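Local coordinates for vacuolar-sorting protein BRO1 (Saccharomyces cerevisiae, PDB 1ZB1) that takes part in sorting cargo into the intralumenal vesicles of multivesicular bodies and, as a whole protein, recruits the deubiquitinase DOA4 to endosomes, the chain being its Bro1 domain, at residues Y9-K14 with T246-K251; W99-Y104 with S171-S176; Y104-K109 with G240-K245. All coordinates share one frame; numbering follows the deposited sequence.

Contact 1 (Y9-K14 with T246-K251)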
loop_
_atom_site.group_PDB
_atom_site.type_symbol
_atom_site.label_atom_id
_atom_site.label_comp_id
_atom_site.label_asym_id
_atom_site.label_seq_id
_atom_site.Cartn_x
_atom_site.Cartn_y
_atom_site.Cartn_z
ATOM N N TYR A 9 -11.256 5.928 4.366
ATOM C CA TYR A 9 -10.180 6.609 5.072
ATOM C C TYR A 9 -8.852 5.981 4.633
ATOM O O TYR A 9 -8.536 4.859 5.031
ATOM C CB TYR A 9 -10.353 6.426 6.580
ATOM C CG TYR A 9 -9.364 7.207 7.411
ATOM C CD1 TYR A 9 -9.694 8.462 7.918
ATOM C CD2 TYR A 9 -8.093 6.698 7.681
ATOM C CE1 TYR A 9 -8.781 9.195 8.680
ATOM C CE2 TYR A 9 -7.173 7.423 8.444
ATOM C CZ TYR A 9 -7.527 8.668 8.939
ATOM O OH TYR A 9 -6.638 9.387 9.698
ATOM N N LEU A 10 -8.085 6.699 3.821
ATOM C CA LEU A 10 -6.803 6.192 3.330
ATOM C C LEU A 10 -5.606 6.886 3.982
ATOM O O LEU A 10 -5.583 8.114 4.109
ATOM C CB LEU A 10 -6.722 6.363 1.808
ATOM C CG LEU A 10 -7.829 5.669 1.006
ATOM C CD1 LEU A 10 -7.641 5.955 -0.477
ATOM C CD2 LEU A 10 -7.803 4.174 1.272
ATOM N N PHE A 11 -4.618 6.097 4.397
ATOM C CA PHE A 11 -3.416 6.640 5.022
ATOM C C PHE A 11 -2.599 7.402 3.986
ATOM O O PHE A 11 -2.474 6.970 2.839
ATOM C CB PHE A 11 -2.552 5.519 5.624
ATOM C CG PHE A 11 -3.170 4.838 6.818
ATOM C CD1 PHE A 11 -4.176 5.457 7.557
ATOM C CD2 PHE A 11 -2.718 3.581 7.222
ATOM C CE1 PHE A 11 -4.728 4.836 8.683
ATOM C CE2 PHE A 11 -3.260 2.949 8.345
ATOM C CZ PHE A 11 -4.271 3.582 9.077
ATOM N N ASP A 12 -2.041 8.535 4.393
ATOM C CA ASP A 12 -1.241 9.354 3.486
ATOM C C ASP A 12 0.238 9.003 3.653
ATOM O O ASP A 12 0.863 9.379 4.649
ATOM C CB ASP A 12 -1.468 10.834 3.794
ATOM C CG ASP A 12 -1.131 11.730 2.624
ATOM O OD1 ASP A 12 -1.847 11.659 1.598
ATOM O OD2 ASP A 12 -0.149 12.500 2.724
ATOM N N LEU A 13 0.791 8.274 2.687
ATOM C CA LEU A 13 2.198 7.878 2.749
ATOM C C LEU A 13 3.117 9.021 2.297
ATOM O O LEU A 13 2.701 9.913 1.550
ATOM C CB LEU A 13 2.433 6.620 1.900
ATOM C CG LEU A 13 1.583 5.398 2.288
ATOM C CD1 LEU A 13 2.000 4.190 1.467
ATOM C CD2 LEU A 13 1.750 5.093 3.767
ATOM N N LYS A 14 4.365 8.997 2.754
ATOM C CA LYS A 14 5.316 10.057 2.422
ATOM C C LYS A 14 6.401 9.650 1.445
ATOM O O LYS A 14 6.905 8.527 1.493
ATOM C CB LYS A 14 5.973 10.578 3.704
ATOM C CG LYS A 14 4.985 11.174 4.697
ATOM C CD LYS A 14 4.308 12.398 4.104
ATOM C CE LYS A 14 3.350 13.040 5.093
ATOM N NZ LYS A 14 2.667 14.229 4.512
ATOM N N THR A 246 -4.169 3.522 16.000
ATOM C CA THR A 246 -5.538 3.470 16.501
ATOM C C THR A 246 -6.564 3.164 15.415
ATOM O O THR A 246 -7.540 2.459 15.660
ATOM C CB THR A 246 -5.925 4.787 17.212
ATOM O OG1 THR A 246 -5.882 5.875 16.282
ATOM C CG2 THR A 246 -4.952 5.072 18.346
ATOM N N THR A 247 -6.338 3.680 14.212
ATOM C CA THR A 247 -7.270 3.447 13.111
ATOM C C THR A 247 -7.239 2.003 12.601
ATOM O O THR A 247 -8.267 1.453 12.204
ATOM C CB THR A 247 -6.989 4.433 11.964
ATOM O OG1 THR A 247 -7.281 5.760 12.417
ATOM C CG2 THR A 247 -7.847 4.120 10.748
ATOM N N VAL A 248 -6.064 1.386 12.619
ATOM C CA VAL A 248 -5.929 0.005 12.180
ATOM C C VAL A 248 -6.697 -0.889 13.156
ATOM O O VAL A 248 -7.417 -1.808 12.753
ATOM C CB VAL A 248 -4.434 -0.414 12.135
ATOM C CG1 VAL A 248 -4.312 -1.930 12.056
ATOM C CG2 VAL A 248 -3.755 0.227 10.924
ATOM N N THR A 249 -6.552 -0.608 14.446
ATOM C CA THR A 249 -7.239 -1.387 15.469
ATOM C C THR A 249 -8.756 -1.226 15.353
ATOM O O THR A 249 -9.502 -2.191 15.493
ATOM C CB THR A 249 -6.787 -0.965 16.884
ATOM O OG1 THR A 249 -5.385 -1.229 17.028
ATOM C CG2 THR A 249 -7.557 -1.742 17.946
ATOM N N CYS A 250 -9.207 -0.009 15.091
ATOM C CA CYS A 250 -10.633 0.241 14.953
ATOM C C CYS A 250 -11.184 -0.569 13.772
ATOM O O CYS A 250 -12.183 -1.288 13.903
ATOM C CB CYS A 250 -10.883 1.731 14.728
ATOM S SG CYS A 250 -12.631 2.189 14.680
ATOM N N LYS A 251 -10.516 -0.460 12.627
ATOM C CA LYS A 251 -10.940 -1.174 11.427
ATOM C C LYS A 251 -11.007 -2.689 11.605
ATOM O O LYS A 251 -11.955 -3.325 11.136
ATOM C CB LYS A 251 -10.028 -0.824 10.238
ATOM C CG LYS A 251 -10.229 0.595 9.693
ATOM C CD LYS A 251 -9.470 0.829 8.382
ATOM C CE LYS A 251 -9.808 2.196 7.776
ATOM N NZ LYS A 251 -9.055 2.481 6.515
HETATM O O HOH W 1 -12.026 3.564 5.460
HETATM O O HOH W 2 -5.621 7.428 11.478
#
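The ring of Phe11 meets helix 242-269 with its rim: the CG2 methyls of Thr247 and Val248 both lie near the ring plane, at the edge. Thr247 CG2 sits 3.8 Å from Phe11 CE1, and Val248 CG2 sits 3.8 Å from Phe11 CE2, so two successive helix residues meet the ring on the two carbons flanking CZ. The rings of Phe11 and Trp244 stack, and Ile185 of helix 176-198 also touches Phe11. The Tyr9 ring has CE1 of Phe11 at its own edge, in plane, while Thr247 CG2 approaches its CD2 side obliquely at 4.0 Å. Lys251 NZ also lies at the Tyr9 edge, and Phe300 meets that ring edge-to-face. The Thr247 methyl is thereby lodged between the two aromatic residues; with CG2 anti to the backbone N (OG1 at chi1 -66°), the methyl goes to the rings and the hydroxyl to a water. That water lies 2.8 Å from Tyr9 OH and links the hydroxyls of Tyr9 and Thr247.

The polar half of the contact is a side chain reaching for a backbone carbonyl. Lys251, extended beyond CG, brings NZ to 2.9 Å from Tyr9 O, in the carbonyl plane with a C=O...N angle of 152°. A second water takes the N-H of Tyr9 and, weakly, one from Lys251 NZ. The ammonium also forms a salt bridge with Glu192, its strongest polar partner.

The contact therefore fastens the extended N-terminal segment of the Bro1 domain, ahead of helix 23-34, to helix 242-269, with helix 176-198 supplying Glu189 to Phe11 N and helix 208-230 packing against Val248.

Contact 2 (W99-Y104 with S171-S176)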
loop_
_atom_site.group_PDB
_atom_site.type_symbol
_atom_site.label_atom_id
_atom_site.label_comp_id
_atom_site.label_asym_id
_atom_site.label_seq_id
_atom_site.Cartn_x
_atom_site.Cartn_y
_atom_site.Cartn_z
ATOM N N TRP A 99 19.792 10.374 -0.799
ATOM C CA TRP A 99 18.378 10.319 -0.408
ATOM C C TRP A 99 18.089 10.574 1.068
ATOM O O TRP A 99 18.827 10.124 1.949
ATOM C CB TRP A 99 17.768 8.961 -0.784
ATOM C CG TRP A 99 17.699 8.722 -2.263
ATOM C CD1 TRP A 99 18.707 8.289 -3.071
ATOM C CD2 TRP A 99 16.569 8.947 -3.111
ATOM N NE1 TRP A 99 18.274 8.229 -4.380
ATOM C CE2 TRP A 99 16.965 8.629 -4.430
ATOM C CE3 TRP A 99 15.256 9.388 -2.886
ATOM C CZ2 TRP A 99 16.096 8.736 -5.522
ATOM C CZ3 TRP A 99 14.387 9.494 -3.982
ATOM C CH2 TRP A 99 14.816 9.169 -5.280
ATOM N N TYR A 100 16.990 11.280 1.321
ATOM C CA TYR A 100 16.544 11.596 2.675
ATOM C C TYR A 100 15.475 10.603 3.133
ATOM O O TYR A 100 14.711 10.077 2.321
ATOM C CB TYR A 100 15.921 13.001 2.731
ATOM C CG TYR A 100 16.879 14.160 2.557
ATOM C CD1 TYR A 100 17.342 14.536 1.293
ATOM C CD2 TYR A 100 17.300 14.905 3.663
ATOM C CE1 TYR A 100 18.198 15.633 1.135
ATOM C CE2 TYR A 100 18.155 15.997 3.517
ATOM C CZ TYR A 100 18.596 16.356 2.257
ATOM O OH TYR A 100 19.419 17.446 2.124
ATOM N N ASP A 101 15.410 10.350 4.434
ATOM C CA ASP A 101 14.387 9.456 4.960
ATOM C C ASP A 101 13.036 10.181 4.856
ATOM O O ASP A 101 12.975 11.405 5.009
ATOM C CB ASP A 101 14.649 9.131 6.435
ATOM C CG ASP A 101 15.750 8.107 6.633
ATOM O OD1 ASP A 101 16.225 7.522 5.638
ATOM O OD2 ASP A 101 16.126 7.883 7.799
ATOM N N ALA A 102 11.964 9.431 4.605
ATOM C CA ALA A 102 10.628 10.024 4.515
ATOM C C ALA A 102 10.316 10.752 5.822
ATOM O O ALA A 102 10.643 10.265 6.907
ATOM C CB ALA A 102 9.576 8.938 4.250
ATOM N N GLU A 103 9.684 11.917 5.722
ATOM C CA GLU A 103 9.365 12.709 6.906
ATOM C C GLU A 103 7.925 12.563 7.390
ATOM O O GLU A 103 7.016 13.177 6.837
ATOM C CB GLU A 103 9.670 14.185 6.637
ATOM C CG GLU A 103 11.149 14.472 6.478
ATOM C CD GLU A 103 11.452 15.927 6.163
ATOM O OE1 GLU A 103 12.634 16.313 6.270
ATOM O OE2 GLU A 103 10.520 16.680 5.804
ATOM N N TYR A 104 7.717 11.749 8.421
ATOM C CA TYR A 104 6.374 11.563 8.962
ATOM C C TYR A 104 6.158 12.502 10.143
ATOM O O TYR A 104 5.531 13.554 10.016
ATOM C CB TYR A 104 6.160 10.121 9.432
ATOM C CG TYR A 104 6.293 9.067 8.357
ATOM C CD1 TYR A 104 7.473 8.350 8.210
ATOM C CD2 TYR A 104 5.232 8.777 7.496
ATOM C CE1 TYR A 104 7.602 7.367 7.241
ATOM C CE2 TYR A 104 5.349 7.791 6.513
ATOM C CZ TYR A 104 6.541 7.092 6.396
ATOM O OH TYR A 104 6.685 6.108 5.446
ATOM N N SER A 171 18.783 3.231 4.858
ATOM C CA SER A 171 17.577 3.965 5.251
ATOM C C SER A 171 16.528 3.123 5.970
ATOM O O SER A 171 16.217 2.001 5.555
ATOM C CB SER A 171 16.912 4.606 4.022
ATOM O OG SER A 171 15.678 5.202 4.396
ATOM N N VAL A 172 15.961 3.689 7.030
ATOM C CA VAL A 172 14.932 3.016 7.813
ATOM C C VAL A 172 13.704 2.693 6.961
ATOM O O VAL A 172 13.008 1.703 7.205
ATOM C CB VAL A 172 14.501 3.884 9.031
ATOM C CG1 VAL A 172 13.996 5.243 8.570
ATOM C CG2 VAL A 172 13.422 3.166 9.829
ATOM N N ASP A 173 13.445 3.528 5.956
ATOM C CA ASP A 173 12.303 3.335 5.064
ATOM C C ASP A 173 12.388 2.026 4.293
ATOM O O ASP A 173 11.364 1.435 3.950
ATOM C CB ASP A 173 12.229 4.463 4.026
ATOM C CG ASP A 173 11.960 5.812 4.642
ATOM O OD1 ASP A 173 12.621 6.796 4.229
ATOM O OD2 ASP A 173 11.084 5.891 5.529
ATOM N N LEU A 174 13.608 1.585 3.999
ATOM C CA LEU A 174 13.781 0.371 3.217
ATOM C C LEU A 174 14.098 -0.880 4.017
ATOM O O LEU A 174 14.513 -1.896 3.455
ATOM C CB LEU A 174 14.843 0.593 2.129
ATOM C CG LEU A 174 14.390 1.430 0.917
ATOM C CD1 LEU A 174 13.256 0.713 0.167
ATOM C CD2 LEU A 174 13.923 2.792 1.390
ATOM N N GLN A 175 13.913 -0.813 5.330
ATOM C CA GLN A 175 14.143 -1.991 6.153
ATOM C C GLN A 175 13.034 -2.968 5.763
ATOM O O GLN A 175 11.868 -2.581 5.663
ATOM C CB GLN A 175 14.054 -1.636 7.638
ATOM C CG GLN A 175 15.193 -0.745 8.095
ATOM C CD GLN A 175 16.533 -1.236 7.566
ATOM O OE1 GLN A 175 17.212 -0.534 6.814
ATOM N NE2 GLN A 175 16.910 -2.452 7.944
ATOM N N SER A 176 13.400 -4.226 5.543
ATOM C CA SER A 176 12.443 -5.250 5.121
ATOM C C SER A 176 11.131 -5.310 5.908
ATOM O O SER A 176 10.062 -5.498 5.325
ATOM C CB SER A 176 13.116 -6.631 5.141
ATOM O OG SER A 176 12.227 -7.628 4.662
HETATM O O HOH W 3 17.614 5.911 8.662
HETATM O O HOH W 4 11.258 7.530 7.712
#
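Asp173 OD1 is held by two donors: the backbone N of Ala102 donates to it at 2.7 Å, and Lys16 forms a salt bridge with the same oxygen. The bond from Ala102 N is nearly straight (168°) and uses the syn lone pair of OD1, on the side of the other carboxylate oxygen. That other oxygen, OD2, takes a hydrogen bond from a water 2.7 Å away, which also donates to Ala102 O, and is hydrogen-bonded to Tyr239 OH as well. One carboxylate thus serves both the N-H and, through water, the C=O of Ala102, whose methyl packs beside it.

Asp101 answers from the other segment. Its OD1 accepts from Ser171 OG at 2.7 Å, the hydroxyl coming from above the carboxylate plane, 46° out of it. Ser171 OG in turn accepts from Asp173 N, the bond that defines an ST turn, and it is also hydrogen-bonded to Lys16. Because OG stands anti to the backbone N of its own residue (chi1 174°), it lies beside the carbonyl carbon, within reach of the N-H two residues on. This turn opens the short 3-10 segment 172-173 in the loop between helices 146-165 and 176-198, and the loop receives the chain just where it leaves strand 97-100 of the two-stranded antiparallel sheet.

The two aspartates come close, with Asp101 OD1 3.9 Å from Asp173 OD1; Lys16, bonded to Asp173 OD1 and Ser171 OG, would probably offset that repulsion. Asp101 OD2 accepts from a water that in turn takes the N-H of Val172. The CG1 methyl of Val172 lies 3.5 Å from Asp101 OD2, its side chain crossing Asp101 at about a right angle.

Contact 3 (Y104-K109 with G240-K245)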
loop_
_atom_site.group_PDB
_atom_site.type_symbol
_atom_site.label_atom_id
_atom_site.label_comp_id
_atom_site.label_asym_id
_atom_site.label_seq_id
_atom_site.Cartn_x
_atom_site.Cartn_y
_atom_site.Cartn_z
ATOM N N TYR A 104 7.717 11.749 8.421
ATOM C CA TYR A 104 6.374 11.563 8.962
ATOM C C TYR A 104 6.158 12.502 10.143
ATOM O O TYR A 104 5.531 13.554 10.016
ATOM C CB TYR A 104 6.160 10.121 9.432
ATOM C CG TYR A 104 6.293 9.067 8.357
ATOM C CD1 TYR A 104 7.473 8.350 8.210
ATOM C CD2 TYR A 104 5.232 8.777 7.496
ATOM C CE1 TYR A 104 7.602 7.367 7.241
ATOM C CE2 TYR A 104 5.349 7.791 6.513
ATOM C CZ TYR A 104 6.541 7.092 6.396
ATOM O OH TYR A 104 6.685 6.108 5.446
ATOM N N SER A 105 6.680 12.099 11.294
ATOM C CA SER A 105 6.573 12.872 12.525
ATOM C C SER A 105 7.619 12.341 13.493
ATOM O O SER A 105 8.505 13.073 13.941
ATOM C CB SER A 105 5.179 12.711 13.146
ATOM O OG SER A 105 4.173 13.287 12.332
ATOM N N SER A 106 7.510 11.052 13.794
ATOM C CA SER A 106 8.427 10.387 14.709
ATOM C C SER A 106 9.824 10.253 14.107
ATOM O O SER A 106 10.818 10.217 14.834
ATOM C CB SER A 106 7.883 9.002 15.080
ATOM O OG SER A 106 6.611 9.102 15.703
ATOM N N ALA A 107 9.895 10.181 12.780
ATOM C CA ALA A 107 11.176 10.056 12.088
ATOM C C ALA A 107 11.984 11.354 12.187
ATOM O O ALA A 107 11.505 12.355 12.724
ATOM C CB ALA A 107 10.942 9.692 10.621
ATOM N N GLN A 108 13.210 11.331 11.667
ATOM C CA GLN A 108 14.086 12.504 11.693
ATOM C C GLN A 108 13.480 13.701 10.961
ATOM O O GLN A 108 12.308 13.681 10.577
ATOM C CB GLN A 108 15.445 12.165 11.073
ATOM C CG GLN A 108 16.373 11.372 11.983
ATOM C CD GLN A 108 17.001 12.231 13.069
ATOM O OE1 GLN A 108 16.303 12.881 13.848
ATOM N NE2 GLN A 108 18.330 12.235 13.126
ATOM N N LYS A 109 14.287 14.740 10.772
ATOM C CA LYS A 109 13.832 15.945 10.093
ATOM C C LYS A 109 14.808 16.347 8.991
ATOM O O LYS A 109 14.743 17.464 8.472
ATOM C CB LYS A 109 13.691 17.095 11.097
ATOM C CG LYS A 109 12.824 16.776 12.307
ATOM C CD LYS A 109 11.386 16.466 11.912
ATOM C CE LYS A 109 10.547 16.114 13.131
ATOM N NZ LYS A 109 9.155 15.730 12.763
ATOM N N GLY A 240 5.647 4.544 10.814
ATOM C CA GLY A 240 4.961 5.628 10.120
ATOM C C GLY A 240 4.404 6.773 10.947
ATOM O O GLY A 240 5.131 7.463 11.663
ATOM N N GLU A 241 3.100 6.991 10.817
ATOM C CA GLU A 241 2.410 8.041 11.553
ATOM C C GLU A 241 1.788 7.432 12.800
ATOM O O GLU A 241 1.160 6.370 12.736
ATOM C CB GLU A 241 1.306 8.659 10.688
ATOM C CG GLU A 241 1.813 9.331 9.431
ATOM C CD GLU A 241 2.514 10.646 9.715
ATOM O OE1 GLU A 241 3.068 10.799 10.822
ATOM O OE2 GLU A 241 2.523 11.521 8.825
ATOM N N PRO A 242 1.958 8.088 13.955
ATOM C CA PRO A 242 1.395 7.586 15.209
ATOM C C PRO A 242 -0.114 7.346 15.107
ATOM O O PRO A 242 -0.639 6.382 15.666
ATOM C CB PRO A 242 1.741 8.693 16.201
ATOM C CG PRO A 242 3.035 9.203 15.675
ATOM C CD PRO A 242 2.768 9.295 14.192
ATOM N N LYS A 243 -0.797 8.223 14.379
ATOM C CA LYS A 243 -2.247 8.131 14.199
ATOM C C LYS A 243 -2.740 6.822 13.577
ATOM O O LYS A 243 -3.877 6.412 13.814
ATOM C CB LYS A 243 -2.740 9.290 13.331
ATOM C CG LYS A 243 -2.671 10.651 13.990
ATOM C CD LYS A 243 -2.974 11.756 12.985
ATOM C CE LYS A 243 -4.302 11.526 12.278
ATOM N NZ LYS A 243 -4.584 12.578 11.263
ATOM N N TRP A 244 -1.895 6.170 12.783
ATOM C CA TRP A 244 -2.283 4.928 12.115
ATOM C C TRP A 244 -2.616 3.765 13.040
ATOM O O TRP A 244 -3.507 2.962 12.746
ATOM C CB TRP A 244 -1.184 4.468 11.146
ATOM C CG TRP A 244 -0.896 5.418 10.027
ATOM C CD1 TRP A 244 -1.650 6.491 9.639
ATOM C CD2 TRP A 244 0.210 5.355 9.121
ATOM N NE1 TRP A 244 -1.080 7.097 8.543
ATOM C CE2 TRP A 244 0.062 6.419 8.204
ATOM C CE3 TRP A 244 1.314 4.500 8.993
ATOM C CZ2 TRP A 244 0.975 6.654 7.170
ATOM C CZ3 TRP A 244 2.224 4.732 7.966
ATOM C CH2 TRP A 244 2.047 5.802 7.067
ATOM N N LYS A 245 -1.903 3.663 14.154
ATOM C CA LYS A 245 -2.126 2.558 15.076
ATOM C C LYS A 245 -3.575 2.422 15.552
ATOM O O LYS A 245 -4.150 1.334 15.504
ATOM C CB LYS A 245 -1.195 2.695 16.283
ATOM C CG LYS A 245 -1.067 1.429 17.113
ATOM C CD LYS A 245 -0.060 1.610 18.238
ATOM C CE LYS A 245 0.196 0.301 18.958
ATOM N NZ LYS A 245 -1.070 -0.266 19.496
#
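Contacts to the Tyr104 ring come first, beginning with Gly240 set against its face. Gly240 CA lies over the centre of the ring, 4.0 Å from the centroid and only 5° off the ring normal, a CH-pi contact made by the backbone; the absence of a side chain on Gly240 leaves room for the Trp244 ring. The six-membered ring of Trp244 makes an oblique pair with Tyr104, planes at 79°, and the closest carbons are Tyr104 CE2 and Trp244 CH2, 3.9 Å apart. Glu241 CB and Gly240 C in their turn lie above one face of the indole, toward its rim, so the backbone leading into the helix touches both aromatic rings.

Polar and aliphatic contacts extend the interface outward. The side chain of Glu241 bends at chi2 (-73°), which turns its carboxylate back along the CB side of Tyr104: OE1 comes to 3.5 Å from Tyr104 CB and to 3.1 Å from Ser105 OG. The Ser105 hydroxyl itself donates to Tyr104 O, 2.7 Å away and from above the carbonyl plane. Ser106 OG rests 3.6 Å from Pro242 CG. Gly240 O, 3.6 Å from Tyr104 CB, is buried without a polar partner.

Within the 104-109 loop, Lys109 NZ bonds to Ser105 O at 3.0 Å, in its carbonyl plane and on a lone pair.

The loop that links strands 97-100 and 112-115 is in this way laid against the N-terminal end of helix 242-269. Met229 of helix 208-230 touches Trp244, Val236 touches Ser106, and Tyr239, just before Gly240, meets the Tyr104 ring edge-to-face and bonds its hydroxyl.

The three contacts form a continuous band along the Bro1 domain. Contacts 1 and 3 share helix 242-269, their centres about 12 Å apart, and Trp244 joins them: Leu13 CD2 packs at 3.4 Å from Trp244 CH2. Contacts 2 and 3 share Tyr104, also with centres about 12 Å apart, and their segments alternate along the sequence. Contact 1 lies about 19 Å from contact 2, centre to centre, yet the two touch where Lys14 CG approaches Tyr104 CD2 at 3.7 Å. Both other contacts are nested in the chain loop that contact 1 closes. All three are internal packing of a domain that may be involved in binding SNF7.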